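Local coordinates for protein ATP-dependent 6-phosphofructokinase isozyme 2 (Escherichia coli, PDB 3CQD) that catalyses the magnesium-dependent transfer of phosphate from ATP to D-fructose 6-phosphate, giving fructose 1,6-bisphosphate, the committing step of glycolysis, at residues I164-G169 / A254-V259; L183-Q188 / V222-P227. All blocks are in the same frame, centred on the assembly; numbering follows the deposited sequence.

Interaction 1: I164-G169 / A254-V259; sequences IVDSSG and AGDSMV. With ATP (adenosine-5'-triphosphate), chain I.
Two aspartates, D166 and D256, face each other across this contact with one water held between their carboxylates. The water donates to both, at 2.6 Å from D166 OD1 and 2.5 Å from D256 OD2, and so bridges them. D166 OD1 and D256 OD2 stand 4.2 Å apart. The setting is the active-site end of the ribokinase-type (PfkB) fold, where strand 162-166 of the central parallel sheet runs antiparallel to the start of helix 254-267. The axes of strand 164-166 and helix 254-259 pass 10.3 Å apart at closest, their N-to-C directions 173° apart. D256 is probably an active-site residue, as in related kinases, and N43, assigned to the substrate site, lies beside its carboxylate. D166 reaches the helix because its CG is anti to the backbone N (chi1 -173°), which carries OD1 out over V259. There OD1 comes within 3.3 Å of V259 CG2, the closest approach between strand and helix. V259 CG1 meets I164 CG2 and continues the contact as an apolar one, with V135 of strand 133-137 and V44 of helix 40-50 packed against the same valine. K185 lies next to D166 and may offset part of its charge; a bound magnesium ion is also nearby. At the helix start the gamma-phosphate meets the first turn, where the dipole would probably favour the anion. A side chain at G255 would probably run into the bridging oxygen O3B of ATP; G255 N itself donates to O2G at 2.9 Å, with an angle of 157° at the hydrogen.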
# COMPACT_ATOMS: atom_id res chain seq x y z
N ILE B 164 -24.07 -25.86 16.05
CA ILE B 164 -23.36 -24.63 16.31
C ILE B 164 -23.05 -24.03 14.95
O ILE B 164 -22.61 -24.74 14.05
CB ILE B 164 -22.08 -24.87 17.13
CG1 ILE B 164 -22.45 -25.38 18.52
CG2 ILE B 164 -21.20 -23.58 17.19
CD1 ILE B 164 -21.26 -25.72 19.37
N VAL B 165 -23.33 -22.74 14.81
CA VAL B 165 -23.22 -22.06 13.54
C VAL B 165 -22.21 -20.90 13.60
O VAL B 165 -22.20 -20.09 14.54
CB VAL B 165 -24.60 -21.57 13.03
CG1 VAL B 165 -24.45 -20.70 11.79
CG2 VAL B 165 -25.51 -22.77 12.74
N ASP B 166 -21.35 -20.85 12.59
CA ASP B 166 -20.48 -19.72 12.37
C ASP B 166 -20.45 -19.44 10.89
O ASP B 166 -19.82 -20.15 10.13
CB ASP B 166 -19.06 -19.97 12.88
CG ASP B 166 -18.20 -18.72 12.81
OD1 ASP B 166 -17.05 -18.77 13.27
OD2 ASP B 166 -18.67 -17.68 12.27
N SER B 167 -21.15 -18.39 10.49
CA SER B 167 -21.23 -18.07 9.08
C SER B 167 -21.52 -16.59 8.93
O SER B 167 -21.47 -15.83 9.89
CB SER B 167 -22.29 -18.93 8.38
OG SER B 167 -22.08 -18.90 6.97
N SER B 168 -21.77 -16.17 7.70
CA SER B 168 -22.13 -14.79 7.43
C SER B 168 -23.24 -14.72 6.41
O SER B 168 -23.63 -15.74 5.80
CB SER B 168 -20.91 -13.99 6.93
OG SER B 168 -20.34 -14.64 5.82
N GLY B 169 -23.73 -13.50 6.22
CA GLY B 169 -24.67 -13.18 5.17
C GLY B 169 -25.90 -14.04 5.19
O GLY B 169 -26.45 -14.38 6.25
N ALA B 254 -8.50 -16.68 14.46
CA ALA B 254 -9.08 -16.23 15.71
C ALA B 254 -10.50 -16.78 15.90
O ALA B 254 -10.83 -17.38 16.94
CB ALA B 254 -9.08 -14.71 15.79
N GLY B 255 -11.35 -16.55 14.90
CA GLY B 255 -12.77 -16.88 15.00
C GLY B 255 -12.99 -18.38 15.08
O GLY B 255 -13.78 -18.85 15.89
N ASP B 256 -12.31 -19.13 14.23
CA ASP B 256 -12.43 -20.59 14.24
C ASP B 256 -11.91 -21.18 15.53
O ASP B 256 -12.49 -22.13 16.05
CB ASP B 256 -11.70 -21.21 13.06
CG ASP B 256 -12.35 -20.85 11.76
OD1 ASP B 256 -11.63 -20.75 10.75
OD2 ASP B 256 -13.59 -20.65 11.75
N SER B 257 -10.81 -20.61 16.02
CA SER B 257 -10.20 -21.06 17.27
C SER B 257 -11.16 -20.87 18.43
O SER B 257 -11.35 -21.77 19.25
CB SER B 257 -8.88 -20.33 17.56
OG SER B 257 -7.90 -20.68 16.61
N MET B 258 -11.73 -19.67 18.53
CA MET B 258 -12.77 -19.38 19.50
C MET B 258 -13.93 -20.38 19.42
O MET B 258 -14.36 -20.92 20.43
CB MET B 258 -13.28 -17.96 19.32
CG MET B 258 -14.59 -17.70 20.02
SD MET B 258 -15.07 -15.97 20.04
CE MET B 258 -14.17 -15.47 21.49
N VAL B 259 -14.43 -20.61 18.20
CA VAL B 259 -15.55 -21.54 18.03
C VAL B 259 -15.19 -22.95 18.50
O VAL B 259 -15.95 -23.57 19.25
CB VAL B 259 -16.08 -21.51 16.58
CG1 VAL B 259 -17.13 -22.58 16.36
CG2 VAL B 259 -16.68 -20.13 16.28
PG ATP I . -12.23 -14.59 11.91
O1G ATP I . -13.44 -15.28 11.34
O2G ATP I . -11.07 -15.51 12.21
O3G ATP I . -11.91 -13.33 11.18
PB ATP I . -14.00 -13.36 13.74
O1B ATP I . -14.04 -12.05 13.05
O2B ATP I . -15.15 -14.31 13.43
O3B ATP I . -12.64 -14.13 13.39
PA ATP I . -12.99 -12.13 16.17
O1A ATP I . -12.19 -11.23 15.29
O2A ATP I . -13.92 -11.49 17.13
O3A ATP I . -13.87 -13.21 15.32
O5' ATP I . -12.01 -13.16 16.87
C5' ATP I . -12.48 -14.22 17.73
C4' ATP I . -11.74 -14.00 19.04
O4' ATP I . -10.34 -13.91 18.75
C3' ATP I . -12.02 -12.69 19.76
O3' ATP I . -13.22 -12.65 20.51
C2' ATP I . -10.78 -12.56 20.62
O2' ATP I . -10.78 -13.45 21.73
C1' ATP I . -9.69 -13.07 19.69
N9 ATP I . -9.13 -11.92 18.97
C8 ATP I . -9.43 -11.55 17.73
N7 ATP I . -8.76 -10.46 17.36
C5 ATP I . -8.00 -10.11 18.40
C6 ATP I . -7.06 -9.04 18.66
N6 ATP I . -6.80 -8.13 17.68
N1 ATP I . -6.46 -9.05 19.86
C2 ATP I . -6.73 -9.96 20.81
N3 ATP I . -7.60 -10.96 20.65
C4 ATP I . -8.24 -11.08 19.47
O HOH W 1 -15.83 -21.04 12.90

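Interaction 2: L183-Q188 / V222-P227; sequences LVKPNQ and VVSLGP. With ATP (adenosine-5'-triphosphate), chain I; ATP (adenosine-5'-triphosphate), chain G.
The ATP site of this PfkB-family kinase is built where the 183-188 segment, leaving the edge of the parallel sheet, runs beside strand 221-224. Backbone bonds join the two: V222 N donates to V184 O, and S224 N to P186 O at 2.9 Å, lying in the plane of that carbonyl. Beside these bonds L183 CD2 presses tightly on V222 CG2. K185 has its CG anti to the backbone N (chi1 -173°) and the rest of its chain kinked, passing V222 O and turning NZ until it donates both to S224 OG, at 2.8 Å, and to the beta-phosphate oxygen O2B of ATP. S224 OG in turn donates to O3A, the oxygen bridging the alpha- and beta-phosphates. Were K185 replaced by an alanine, O2B and S224 OG would probably lose their shared donor, and the beta-phosphate a nearby positive charge. N187 ND2 serves both nucleotides, reaching O1B of the first and O2G of the second, inhibitory ATP, while its OD1 caps the following helix at E190 N. Farther out, Q188 crosses L225 at about a right angle, CG resting 3.4 Å from L225 CD2. G226 N donates to the alpha-phosphate oxygen O2A at 2.7 Å.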
# COMPACT_ATOMS: atom_id res chain seq x y z
N LEU B 183 -25.51 -22.55 19.45
CA LEU B 183 -24.56 -21.46 19.61
C LEU B 183 -24.28 -20.89 18.24
O LEU B 183 -24.09 -21.61 17.27
CB LEU B 183 -23.28 -21.98 20.29
CG LEU B 183 -22.05 -21.15 20.72
CD1 LEU B 183 -20.99 -21.09 19.66
CD2 LEU B 183 -22.39 -19.76 21.24
N VAL B 184 -24.29 -19.57 18.15
CA VAL B 184 -23.84 -18.89 16.96
C VAL B 184 -22.80 -17.88 17.44
O VAL B 184 -22.91 -17.34 18.57
CB VAL B 184 -25.01 -18.24 16.20
CG1 VAL B 184 -25.69 -17.17 17.04
CG2 VAL B 184 -24.57 -17.70 14.87
N LYS B 185 -21.76 -17.68 16.61
CA LYS B 185 -20.71 -16.73 16.92
C LYS B 185 -20.56 -15.74 15.79
O LYS B 185 -19.63 -15.85 15.00
CB LYS B 185 -19.35 -17.39 17.19
CG LYS B 185 -18.29 -16.38 17.69
CD LYS B 185 -16.86 -16.71 17.24
CE LYS B 185 -16.57 -16.39 15.77
NZ LYS B 185 -17.09 -15.07 15.28
N PRO B 186 -21.49 -14.76 15.71
CA PRO B 186 -21.24 -13.73 14.74
C PRO B 186 -20.17 -12.83 15.33
O PRO B 186 -20.10 -12.67 16.56
CB PRO B 186 -22.58 -12.99 14.67
CG PRO B 186 -23.19 -13.19 16.04
CD PRO B 186 -22.72 -14.53 16.50
N ASN B 187 -19.34 -12.26 14.48
CA ASN B 187 -18.53 -11.14 14.92
C ASN B 187 -19.43 -9.92 14.80
O ASN B 187 -20.64 -10.06 14.53
CB ASN B 187 -17.22 -11.03 14.12
CG ASN B 187 -17.46 -10.72 12.65
OD1 ASN B 187 -18.57 -10.36 12.25
ND2 ASN B 187 -16.42 -10.86 11.85
N GLN B 188 -18.89 -8.73 14.98
CA GLN B 188 -19.75 -7.55 15.06
C GLN B 188 -20.47 -7.27 13.74
O GLN B 188 -21.67 -7.02 13.74
CB GLN B 188 -18.96 -6.34 15.51
CG GLN B 188 -18.54 -6.41 16.95
CD GLN B 188 -17.45 -5.42 17.26
OE1 GLN B 188 -17.69 -4.37 17.88
NE2 GLN B 188 -16.22 -5.74 16.81
N VAL B 222 -22.71 -15.74 20.94
CA VAL B 222 -21.45 -15.14 21.35
C VAL B 222 -21.00 -14.18 20.26
O VAL B 222 -20.51 -14.61 19.21
CB VAL B 222 -20.38 -16.19 21.69
CG1 VAL B 222 -19.08 -15.50 22.17
CG2 VAL B 222 -20.89 -17.11 22.81
N VAL B 223 -21.21 -12.89 20.50
CA VAL B 223 -20.75 -11.88 19.56
C VAL B 223 -19.26 -11.67 19.82
O VAL B 223 -18.87 -11.20 20.89
CB VAL B 223 -21.48 -10.52 19.71
CG1 VAL B 223 -21.14 -9.62 18.49
CG2 VAL B 223 -22.98 -10.73 19.81
N SER B 224 -18.44 -12.04 18.87
CA SER B 224 -17.00 -11.87 19.06
C SER B 224 -16.63 -10.46 18.62
O SER B 224 -17.17 -9.92 17.66
CB SER B 224 -16.18 -12.95 18.36
OG SER B 224 -16.38 -12.97 16.95
N LEU B 225 -15.72 -9.85 19.37
CA LEU B 225 -15.50 -8.43 19.26
C LEU B 225 -14.06 -8.14 18.91
O LEU B 225 -13.57 -7.09 19.28
CB LEU B 225 -15.83 -7.76 20.59
CG LEU B 225 -17.23 -7.99 21.14
CD1 LEU B 225 -17.32 -7.36 22.50
CD2 LEU B 225 -18.25 -7.35 20.20
N GLY B 226 -13.39 -9.07 18.22
CA GLY B 226 -11.97 -8.91 17.90
C GLY B 226 -11.16 -8.68 19.18
O GLY B 226 -11.26 -9.45 20.12
N PRO B 227 -10.35 -7.61 19.22
CA PRO B 227 -9.54 -7.39 20.42
C PRO B 227 -10.35 -7.17 21.71
O PRO B 227 -9.81 -7.29 22.80
CB PRO B 227 -8.76 -6.13 20.08
CG PRO B 227 -9.66 -5.42 19.03
CD PRO B 227 -10.17 -6.55 18.21
PG ATP I . -12.23 -14.59 11.91
O1G ATP I . -13.44 -15.28 11.34
O2G ATP I . -11.07 -15.51 12.21
O3G ATP I . -11.91 -13.33 11.18
PB ATP I . -14.00 -13.36 13.74
O1B ATP I . -14.04 -12.05 13.05
O2B ATP I . -15.15 -14.31 13.43
O3B ATP I . -12.64 -14.13 13.39
PA ATP I . -12.99 -12.13 16.17
O1A ATP I . -12.19 -11.23 15.29
O2A ATP I . -13.92 -11.49 17.13
O3A ATP I . -13.87 -13.21 15.32
O5' ATP I . -12.01 -13.16 16.87
C5' ATP I . -12.48 -14.22 17.73
C4' ATP I . -11.74 -14.00 19.04
O4' ATP I . -10.34 -13.91 18.75
C3' ATP I . -12.02 -12.69 19.76
O3' ATP I . -13.22 -12.65 20.51
C2' ATP I . -10.78 -12.56 20.62
O2' ATP I . -10.78 -13.45 21.73
C1' ATP I . -9.69 -13.07 19.69
N9 ATP I . -9.13 -11.92 18.97
C8 ATP I . -9.43 -11.55 17.73
N7 ATP I . -8.76 -10.46 17.36
C5 ATP I . -8.00 -10.11 18.40
C6 ATP I . -7.06 -9.04 18.66
N6 ATP I . -6.80 -8.13 17.68
N1 ATP I . -6.46 -9.05 19.86
C2 ATP I . -6.73 -9.96 20.81
N3 ATP I . -7.60 -10.96 20.65
C4 ATP I . -8.24 -11.08 19.47
PG ATP G . -14.71 -11.18 8.89
O1G ATP G . -15.11 -12.22 7.90
O2G ATP G . -15.74 -10.09 8.99
O3G ATP G . -14.19 -11.73 10.19
PB ATP G . -12.12 -9.85 8.81
O1B ATP G . -11.61 -10.68 9.96
O2B ATP G . -11.26 -9.62 7.61
O3B ATP G . -13.45 -10.50 8.17
PA ATP G . -12.93 -7.04 8.61
O1A ATP G . -13.22 -7.28 7.13
O2A ATP G . -13.89 -6.22 9.41
O3A ATP G . -12.65 -8.44 9.41
O5' ATP G . -11.48 -6.37 8.73
C5' ATP G . -11.17 -5.15 8.06
C4' ATP G . -9.96 -4.62 8.78
O4' ATP G . -10.33 -4.38 10.14
C3' ATP G . -8.84 -5.65 8.87
O3' ATP G . -7.93 -5.48 7.80
C2' ATP G . -8.18 -5.37 10.19
O2' ATP G . -7.19 -4.35 10.08
C1' ATP G . -9.32 -4.85 11.04
N9 ATP G . -9.79 -6.01 11.85
C8 ATP G . -10.80 -6.87 11.60
N7 ATP G . -10.89 -7.82 12.57
C5 ATP G . -9.93 -7.57 13.47
C6 ATP G . -9.45 -8.15 14.74
N6 ATP G . -10.05 -9.23 15.26
N1 ATP G . -8.40 -7.56 15.36
C2 ATP G . -7.78 -6.48 14.86
N3 ATP G . -8.16 -5.89 13.71
C4 ATP G . -9.20 -6.38 12.99
O HOH W 2 -16.11 -8.28 15.59
O HOH W 3 -13.86 -4.91 17.65

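How the interactions relate
The two contacts lie side by side, centres about 8 Å apart, and share ATP. Along the chain the order is 164-169, 183-188, 222-227, 254-259, so interaction 2 falls wholly between the two halves of interaction 1. Strands 162-166 and 183-184 are parallel neighbours at one side of the central sheet, joined through V165 by probable backbone bonds, V165 N to L183 O and V165 O to K185 N. Side chains meet too, M258 SD packing on K185 CD. Together they line part of the triphosphate site, which K27 of the second subunit helps to complete: interaction 1 sets the helix start at the gamma-phosphate, with D256, probably catalytic, in its first turn, while interaction 2 holds the alpha- and beta-phosphates.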